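Local coordinates for protein nigritoxine (Vibrio nigripulchritudo, PDB 5M41) that acts as a bacterial toxin against crustaceans and insects, built as a single elongated chain with a bound magnesium ion, at residues Glu183-Asp186 with Tyr187-Gln191; Asp196-Leu199 with Ser200-Leu204; Arg170-Ile174 with Ser175-Lys179. All blocks are in the same frame, centred on the assembly; numbering follows the deposited sequence. Where two conformers were deposited one is given.

Contact 1. Residues Glu183-Asp186 with Tyr187-Gln191. With MG (magnesium ion), chain B.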
loop_
_atom_site.group_PDB
_atom_site.type_symbol
_atom_site.label_atom_id
_atom_site.label_comp_id
_atom_site.label_asym_id
_atom_site.label_seq_id
_atom_site.Cartn_x
_atom_site.Cartn_y
_atom_site.Cartn_z
ATOM N N GLU A 183 -19.021 30.765 21.079
ATOM C CA GLU A 183 -20.305 31.288 20.586
ATOM C C GLU A 183 -20.069 32.558 19.769
ATOM O O GLU A 183 -20.771 32.799 18.813
ATOM C CB GLU A 183 -21.300 31.530 21.749
ATOM C CG GLU A 183 -21.857 30.219 22.315
ATOM C CD GLU A 183 -22.345 30.304 23.767
ATOM O OE1 GLU A 183 -21.906 31.176 24.549
ATOM O OE2 GLU A 183 -23.144 29.434 24.157
ATOM N N ARG A 184 -19.085 33.370 20.156
ATOM C CA ARG A 184 -18.743 34.566 19.364
ATOM C C ARG A 184 -18.241 34.221 17.957
ATOM O O ARG A 184 -18.652 34.831 16.981
ATOM C CB ARG A 184 -17.743 35.469 20.136
ATOM C CG ARG A 184 -17.079 36.547 19.283
ATOM C CD ARG A 184 -18.059 37.580 18.734
ATOM N NE ARG A 184 -17.439 38.282 17.625
ATOM C CZ ARG A 184 -17.912 39.376 17.050
ATOM N NH1 ARG A 184 -19.059 39.920 17.453
ATOM N NH2 ARG A 184 -17.238 39.907 16.036
ATOM N N LEU A 185 -17.369 33.222 17.844
ATOM C CA LEU A 185 -16.861 32.810 16.542
ATOM C C LEU A 185 -18.017 32.270 15.671
ATOM O O LEU A 185 -18.130 32.597 14.489
ATOM C CB LEU A 185 -15.722 31.781 16.722
ATOM C CG LEU A 185 -15.143 31.131 15.461
ATOM C CD1 LEU A 185 -14.618 32.241 14.535
ATOM C CD2 LEU A 185 -14.057 30.090 15.767
ATOM N N ASP A 186 -18.888 31.445 16.248
ATOM C CA ASP A 186 -20.047 30.948 15.494
ATOM C C ASP A 186 -20.893 32.120 14.951
ATOM O O ASP A 186 -21.285 32.130 13.797
ATOM C CB ASP A 186 -20.948 30.066 16.367
ATOM C CG ASP A 186 -20.369 28.680 16.619
ATOM O OD1 ASP A 186 -19.471 28.217 15.879
ATOM O OD2 ASP A 186 -20.818 28.052 17.595
ATOM N N TYR A 187 -21.174 33.100 15.797
ATOM C CA TYR A 187 -21.906 34.276 15.364
ATOM C C TYR A 187 -21.186 35.032 14.264
ATOM O O TYR A 187 -21.794 35.461 13.294
ATOM C CB TYR A 187 -22.141 35.212 16.554
ATOM C CG TYR A 187 -22.683 36.577 16.177
ATOM C CD1 TYR A 187 -24.006 36.738 15.760
ATOM C CD2 TYR A 187 -21.879 37.719 16.287
ATOM C CE1 TYR A 187 -24.509 38.003 15.431
ATOM C CE2 TYR A 187 -22.371 38.993 15.973
ATOM C CZ TYR A 187 -23.693 39.127 15.555
ATOM O OH TYR A 187 -24.171 40.392 15.241
ATOM N N HIS A 188 -19.890 35.236 14.428
ATOM C CA HIS A 188 -19.103 35.962 13.420
ATOM C C HIS A 188 -19.203 35.286 12.078
ATOM O O HIS A 188 -19.520 35.913 11.044
ATOM C CB HIS A 188 -17.654 36.062 13.891
ATOM C CG HIS A 188 -16.789 36.963 13.051
ATOM N ND1 HIS A 188 -15.751 37.651 13.570
ATOM C CD2 HIS A 188 -16.818 37.263 11.685
ATOM C CE1 HIS A 188 -15.152 38.381 12.593
ATOM N NE2 HIS A 188 -15.801 38.141 11.440
ATOM N N VAL A 189 -18.979 33.981 12.063
ATOM C CA VAL A 189 -19.176 33.197 10.839
ATOM C C VAL A 189 -20.589 33.333 10.279
ATOM O O VAL A 189 -20.765 33.461 9.050
ATOM C CB VAL A 189 -18.826 31.711 11.064
ATOM C CG1 VAL A 189 -19.291 30.854 9.878
ATOM C CG2 VAL A 189 -17.329 31.587 11.319
ATOM N N SER A 190 -21.602 33.334 11.146
ATOM C CA SER A 190 -22.977 33.436 10.631
ATOM C C SER A 190 -23.327 34.831 10.102
ATOM O O SER A 190 -24.252 34.979 9.300
ATOM C CB SER A 190 -24.006 33.019 11.668
ATOM O OG SER A 190 -24.333 34.097 12.495
ATOM N N GLN A 191 -22.621 35.849 10.578
ATOM C CA GLN A 191 -22.807 37.204 10.060
ATOM C C GLN A 191 -22.164 37.487 8.688
ATOM O O GLN A 191 -22.410 38.544 8.085
ATOM C CB GLN A 191 -22.275 38.198 11.079
ATOM C CG GLN A 191 -23.187 38.314 12.284
ATOM C CD GLN A 191 -24.462 39.065 11.960
ATOM O OE1 GLN A 191 -24.415 40.254 11.609
ATOM N NE2 GLN A 191 -25.605 38.398 12.102
HETATM MG MG MG B . -22.036 32.769 7.052
HETATM O O HOH W 1 -24.249 33.559 7.047
HETATM O O HOH W 2 -23.133 30.809 8.121
HETATM O O HOH W 3 -22.400 32.173 4.659
#
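Helix 177-191 ends at a magnesium site, and over its last turns the guanidinium of R184 lies beside the rings of Y187 and H188. R184 runs out from the backbone and then bends (chi2 64°), which turns its end along the helix toward the following turn. NH1 comes to the edge of the Y187 ring, near its plane, 3.7 Å from CE2, with the two flat groups 58° apart. NH2 lies equally far, 3.7 Å, from ND1 of H188, whose ring plane is turned 76° from the guanidinium. Both R184 and H188 find polar partners beyond the helix: T84 OG1 is hydrogen-bonded to R184 NE and H188 ND1, and E135 forms a salt bridge with R184 NH2. One hydroxyl thus links neighbouring side chains of the helix and probably limits rotation of the imidazole. Q191 CG lies over one face of the Y187 ring, 3.3 Å above the plane and toward its rim.

Regular alpha-helical bonds carry the backbone here. V189 N donates to L185 O at 2.9 Å, and the side chains of the same pair touch, L185 CD1 to V189 CG2 at 4.3 Å. Towards the C-terminal end the Y187 carbonyl accepts twice, from Q191 N and from S190 OG (3.0 Å), so the serine hydroxyl is tied back to its own helix. The V189 carbonyl binds the metal, with O at 2.5 Å from the magnesium ion. Three waters, E192 O and D195 OD1 make up the other ligands; the bonds to V189 and the waters are longer than is usual for magnesium. One of the waters also donates to S190 O (2.7 Å), a second-shell tie between helix end and ion.

Contact 2. Residues Asp196-Leu199 with Ser200-Leu204; sequences DQIL and STLLL
I198 and L202 lie side by side, one turn apart on helix 195-203, and make the tight part of this contact. CG2 of I198 meets CD1 of L202 at 3.4 Å, closer than carbon atoms normally pack. The CG2 branch is the one set anti to the backbone N (chi1 -61° for CG1), which directs it along the helix toward L202. L199 and L203 repeat the arrangement less tightly, their CD1 atoms 4.1 Å apart and both chains pointing the same way. Buried S200 is modelled in two conformers, so the bond of its OG to H22 ND1 in one of them is doubtful.

The other flank is polar and more open. Q197 is exposed, and its CG is 4.3 Å from T201 OG1. Its carbonyl does the work instead: Q197 O accepts T201 N at 3.0 Å and T201 OG1 at 2.9 Å, the two donors arriving from opposite faces of the carbonyl plane. This double grip fixes the threonine hydroxyl against the helix backbone.

Around this short helix, I198, L199 and L202 pack on helix 177-191, through H188, L185 and V189. Helix 22-30 borders it too, taking L203 on Y29 and pairing R30 with D196 in a salt bridge. At its C-terminal end, N104 and N85 donate side-chain amides to the carbonyls of T201 and L202.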
loop_
_atom_site.group_PDB
_atom_site.type_symbol
_atom_site.label_atom_id
_atom_site.label_comp_id
_atom_site.label_asym_id
_atom_site.label_seq_id
_atom_site.Cartn_x
_atom_site.Cartn_y
_atom_site.Cartn_z
ATOM N N ASP A 196 -15.938 29.742 5.056
ATOM C CA ASP A 196 -14.742 28.919 5.258
ATOM C C ASP A 196 -13.509 29.783 5.452
ATOM O O ASP A 196 -12.678 29.520 6.327
ATOM C CB ASP A 196 -14.531 27.914 4.114
ATOM C CG ASP A 196 -15.622 26.840 4.065
ATOM O OD1 ASP A 196 -16.394 26.678 5.039
ATOM O OD2 ASP A 196 -15.679 26.150 3.049
ATOM N N GLN A 197 -13.401 30.820 4.636
ATOM C CA GLN A 197 -12.245 31.689 4.684
ATOM C C GLN A 197 -12.189 32.532 5.959
ATOM O O GLN A 197 -11.114 32.741 6.526
ATOM C CB GLN A 197 -12.204 32.577 3.445
ATOM C CG GLN A 197 -10.961 33.436 3.377
ATOM C CD GLN A 197 -10.913 34.235 2.107
ATOM O OE1 GLN A 197 -11.949 34.733 1.626
ATOM N NE2 GLN A 197 -9.713 34.363 1.539
ATOM N N ILE A 198 -13.339 33.013 6.417
ATOM C CA ILE A 198 -13.345 33.819 7.628
ATOM C C ILE A 198 -12.931 32.935 8.782
ATOM O O ILE A 198 -12.089 33.314 9.598
ATOM C CB ILE A 198 -14.692 34.516 7.866
ATOM C CG1 ILE A 198 -14.973 35.451 6.693
ATOM C CG2 ILE A 198 -14.631 35.379 9.114
ATOM C CD1 ILE A 198 -15.399 36.858 7.073
ATOM N N LEU A 199 -13.466 31.717 8.801
ATOM C CA LEU A 199 -13.138 30.766 9.840
ATOM C C LEU A 199 -11.627 30.405 9.899
ATOM O O LEU A 199 -11.016 30.413 10.978
ATOM C CB LEU A 199 -13.989 29.511 9.646
ATOM C CG LEU A 199 -14.304 28.560 10.792
ATOM C CD1 LEU A 199 -14.460 29.230 12.171
ATOM C CD2 LEU A 199 -15.563 27.799 10.413
ATOM N N SER A 200 -11.020 30.107 8.751
ATOM C CA SER A 200 -9.611 29.738 8.737
ATOM C C SER A 200 -8.726 30.930 9.111
ATOM O O SER A 200 -7.670 30.750 9.757
ATOM C CB SER A 200 -9.192 29.124 7.390
ATOM O OG SER A 200 -9.404 30.001 6.305
ATOM N N THR A 201 -9.158 32.139 8.751
ATOM C CA THR A 201 -8.412 33.335 9.072
ATOM C C THR A 201 -8.464 33.640 10.550
ATOM O O THR A 201 -7.456 34.027 11.148
ATOM C CB THR A 201 -8.974 34.551 8.305
ATOM O OG1 THR A 201 -8.729 34.342 6.930
ATOM C CG2 THR A 201 -8.261 35.842 8.701
ATOM N N LEU A 202 -9.650 33.495 11.127
ATOM C CA LEU A 202 -9.870 33.780 12.540
ATOM C C LEU A 202 -9.246 32.767 13.493
ATOM O O LEU A 202 -9.154 33.019 14.702
ATOM C CB LEU A 202 -11.370 33.937 12.830
ATOM C CG LEU A 202 -11.980 35.222 12.230
ATOM C CD1 LEU A 202 -13.495 35.207 12.366
ATOM C CD2 LEU A 202 -11.437 36.460 12.888
ATOM N N LEU A 203 -8.800 31.642 12.945
ATOM C CA LEU A 203 -8.184 30.583 13.745
ATOM C C LEU A 203 -6.681 30.414 13.456
ATOM O O LEU A 203 -6.005 29.640 14.111
ATOM C CB LEU A 203 -8.934 29.250 13.535
ATOM C CG LEU A 203 -10.352 29.102 14.117
ATOM C CD1 LEU A 203 -10.983 27.791 13.689
ATOM C CD2 LEU A 203 -10.329 29.174 15.634
ATOM N N LEU A 204 -6.170 31.110 12.448
ATOM C CA LEU A 204 -4.772 30.946 12.006
ATOM C C LEU A 204 -3.774 30.855 13.161
ATOM O O LEU A 204 -2.990 29.903 13.257
ATOM C CB LEU A 204 -4.384 32.104 11.059
ATOM C CG LEU A 204 -2.913 32.201 10.612
ATOM C CD1 LEU A 204 -2.548 30.962 9.800
ATOM C CD2 LEU A 204 -2.630 33.490 9.809
#

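Contact 3. Residues Arg170-Ile174 with Ser175-Lys179; sequences RTINI and SELSK
I172, near the end of an edge strand, reaches across the turn to L177 at the start of the next helix. Its CG1 branch stands between the backbone N and the carbonyl carbon (chi1 62°) and continues extended, carrying CD1 to 3.7 Å from L177 CA and 4.0 Å from L177 CB. Its other branch, CG2, lies over one face of the R170 guanidinium, toward its rim; R170 NE is hydrogen-bonded to T80 OG1. I174 is buried against A63, A66 and L67 of helix 62-67, and touches the second segment more lightly, CG1 being 4.3 Å from L177 CD2.

On the outer side three polar side chains gather. N173, with CG swung opposite its backbone N (chi1 -170°), brings OD1 to 2.9 Å from S175 OG, while E176 is folded back by a bend in its chain (chi2 -52°) that puts OE2 3.2 Å from the same hydroxyl. S175 has one proton for these two acceptors, and which of them receives it is not settled.

Two i to i+3 backbone bonds shape the turn: E176 N to N173 O at 2.9 Å and L177 N to I174 O at 3.1 Å. I174 O also accepts from a water that in turn accepts S178 N, so the water bridges an i to i+4 pair. The arrangement is a strand-to-helix connection through a 3-10 turn, taking the chain from outer strand 170-173 of a five-stranded antiparallel sheet into helix 177-191.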
loop_
_atom_site.group_PDB
_atom_site.type_symbol
_atom_site.label_atom_id
_atom_site.label_comp_id
_atom_site.label_asym_id
_atom_site.label_seq_id
_atom_site.Cartn_x
_atom_site.Cartn_y
_atom_site.Cartn_z
ATOM N N ARG A 170 -19.564 43.766 29.476
ATOM C CA ARG A 170 -20.054 43.014 30.626
ATOM C C ARG A 170 -18.967 42.129 31.219
ATOM O O ARG A 170 -17.989 41.787 30.549
ATOM C CB ARG A 170 -21.405 42.306 30.393
ATOM C CG ARG A 170 -21.413 41.101 29.486
ATOM C CD ARG A 170 -21.211 39.741 30.160
ATOM N NE ARG A 170 -20.793 38.825 29.081
ATOM C CZ ARG A 170 -21.374 37.680 28.732
ATOM N NH1 ARG A 170 -22.399 37.165 29.414
ATOM N NH2 ARG A 170 -20.880 37.023 27.696
ATOM N N THR A 171 -19.141 41.812 32.489
ATOM C CA THR A 171 -18.194 41.028 33.272
ATOM C C THR A 171 -18.674 39.597 33.424
ATOM O O THR A 171 -19.829 39.359 33.710
ATOM C CB THR A 171 -18.030 41.673 34.664
ATOM O OG1 THR A 171 -17.669 43.041 34.477
ATOM C CG2 THR A 171 -16.951 40.963 35.501
ATOM N N ILE A 172 -17.783 38.647 33.194
ATOM C CA ILE A 172 -18.062 37.236 33.441
ATOM C C ILE A 172 -16.948 36.691 34.316
ATOM O O ILE A 172 -15.887 37.310 34.429
ATOM C CB ILE A 172 -18.071 36.410 32.128
ATOM C CG1 ILE A 172 -16.690 36.467 31.444
ATOM C CG2 ILE A 172 -19.187 36.884 31.215
ATOM C CD1 ILE A 172 -16.489 35.512 30.272
ATOM N N ASN A 173 -17.199 35.564 34.960
ATOM C CA ASN A 173 -16.111 34.791 35.529
ATOM C C ASN A 173 -15.329 34.061 34.411
ATOM O O ASN A 173 -15.908 33.657 33.389
ATOM C CB ASN A 173 -16.641 33.789 36.550
ATOM C CG ASN A 173 -15.525 33.142 37.347
ATOM O OD1 ASN A 173 -15.362 31.919 37.337
ATOM N ND2 ASN A 173 -14.726 33.967 38.018
ATOM N N ILE A 174 -14.021 33.902 34.614
ATOM C CA ILE A 174 -13.133 33.365 33.603
ATOM C C ILE A 174 -13.492 31.919 33.184
ATOM O O ILE A 174 -13.214 31.525 32.050
ATOM C CB ILE A 174 -11.625 33.499 33.999
ATOM C CG1 ILE A 174 -10.730 33.239 32.777
ATOM C CG2 ILE A 174 -11.254 32.568 35.154
ATOM C CD1 ILE A 174 -9.293 33.714 32.937
ATOM N N SER A 175 -14.124 31.161 34.085
ATOM C CA SER A 175 -14.571 29.797 33.795
ATOM C C SER A 175 -15.646 29.786 32.685
ATOM O O SER A 175 -15.936 28.746 32.108
ATOM C CB SER A 175 -15.118 29.155 35.065
ATOM O OG SER A 175 -16.257 29.877 35.517
ATOM N N GLU A 176 -16.235 30.940 32.394
ATOM C CA GLU A 176 -17.282 31.020 31.377
ATOM C C GLU A 176 -16.735 31.488 30.008
ATOM O O GLU A 176 -17.470 31.562 29.027
ATOM C CB GLU A 176 -18.435 31.929 31.846
ATOM C CG GLU A 176 -19.080 31.522 33.177
ATOM C CD GLU A 176 -19.521 30.057 33.208
ATOM O OE1 GLU A 176 -20.303 29.653 32.311
ATOM O OE2 GLU A 176 -19.085 29.308 34.128
ATOM N N LEU A 177 -15.443 31.776 29.950
ATOM C CA LEU A 177 -14.863 32.492 28.818
ATOM C C LEU A 177 -14.792 31.650 27.542
ATOM O O LEU A 177 -15.165 32.124 26.467
ATOM C CB LEU A 177 -13.492 33.068 29.182
ATOM C CG LEU A 177 -12.692 33.831 28.117
ATOM C CD1 LEU A 177 -13.470 35.036 27.540
ATOM C CD2 LEU A 177 -11.330 34.250 28.658
ATOM N N SER A 178 -14.298 30.416 27.641
ATOM C CA SER A 178 -14.073 29.662 26.416
ATOM C C SER A 178 -15.394 29.382 25.704
ATOM O O SER A 178 -15.444 29.375 24.494
ATOM C CB SER A 178 -13.238 28.399 26.679
ATOM O OG SER A 178 -13.974 27.458 27.454
ATOM N N LYS A 179 -16.481 29.243 26.460
ATOM C CA LYS A 179 -17.801 29.024 25.878
ATOM C C LYS A 179 -18.213 30.273 25.084
ATOM O O LYS A 179 -18.683 30.168 23.955
ATOM C CB LYS A 179 -18.821 28.756 26.996
ATOM C CG LYS A 179 -20.277 28.592 26.550
ATOM C CD LYS A 179 -21.052 27.754 27.584
ATOM C CE LYS A 179 -22.319 27.107 27.027
ATOM N NZ LYS A 179 -23.287 28.113 26.514
HETATM O O HOH W 4 -13.125 29.382 30.101
#

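Overall arrangement
Along the chain the order is contact 3, contact 1, contact 2. Contact 3 brings the polypeptide out of the antiparallel sheet and starts helix 177-191; contact 1 occupies the later turns of that helix, their centres about 17 Å apart. Past the magnesium-binding loop, the chain doubles back into helix 195-203, which holds contact 2, with its centre about 11 Å from that of contact 1. These two touch directly through side-chain packing between the helices, whereas contacts 2 and 3 are separated by about 10 Å at their nearest atoms. The ion, bound by V189, E192 and D195, thus ties together the junction of two packed helices, far from the centre of this elongated toxin.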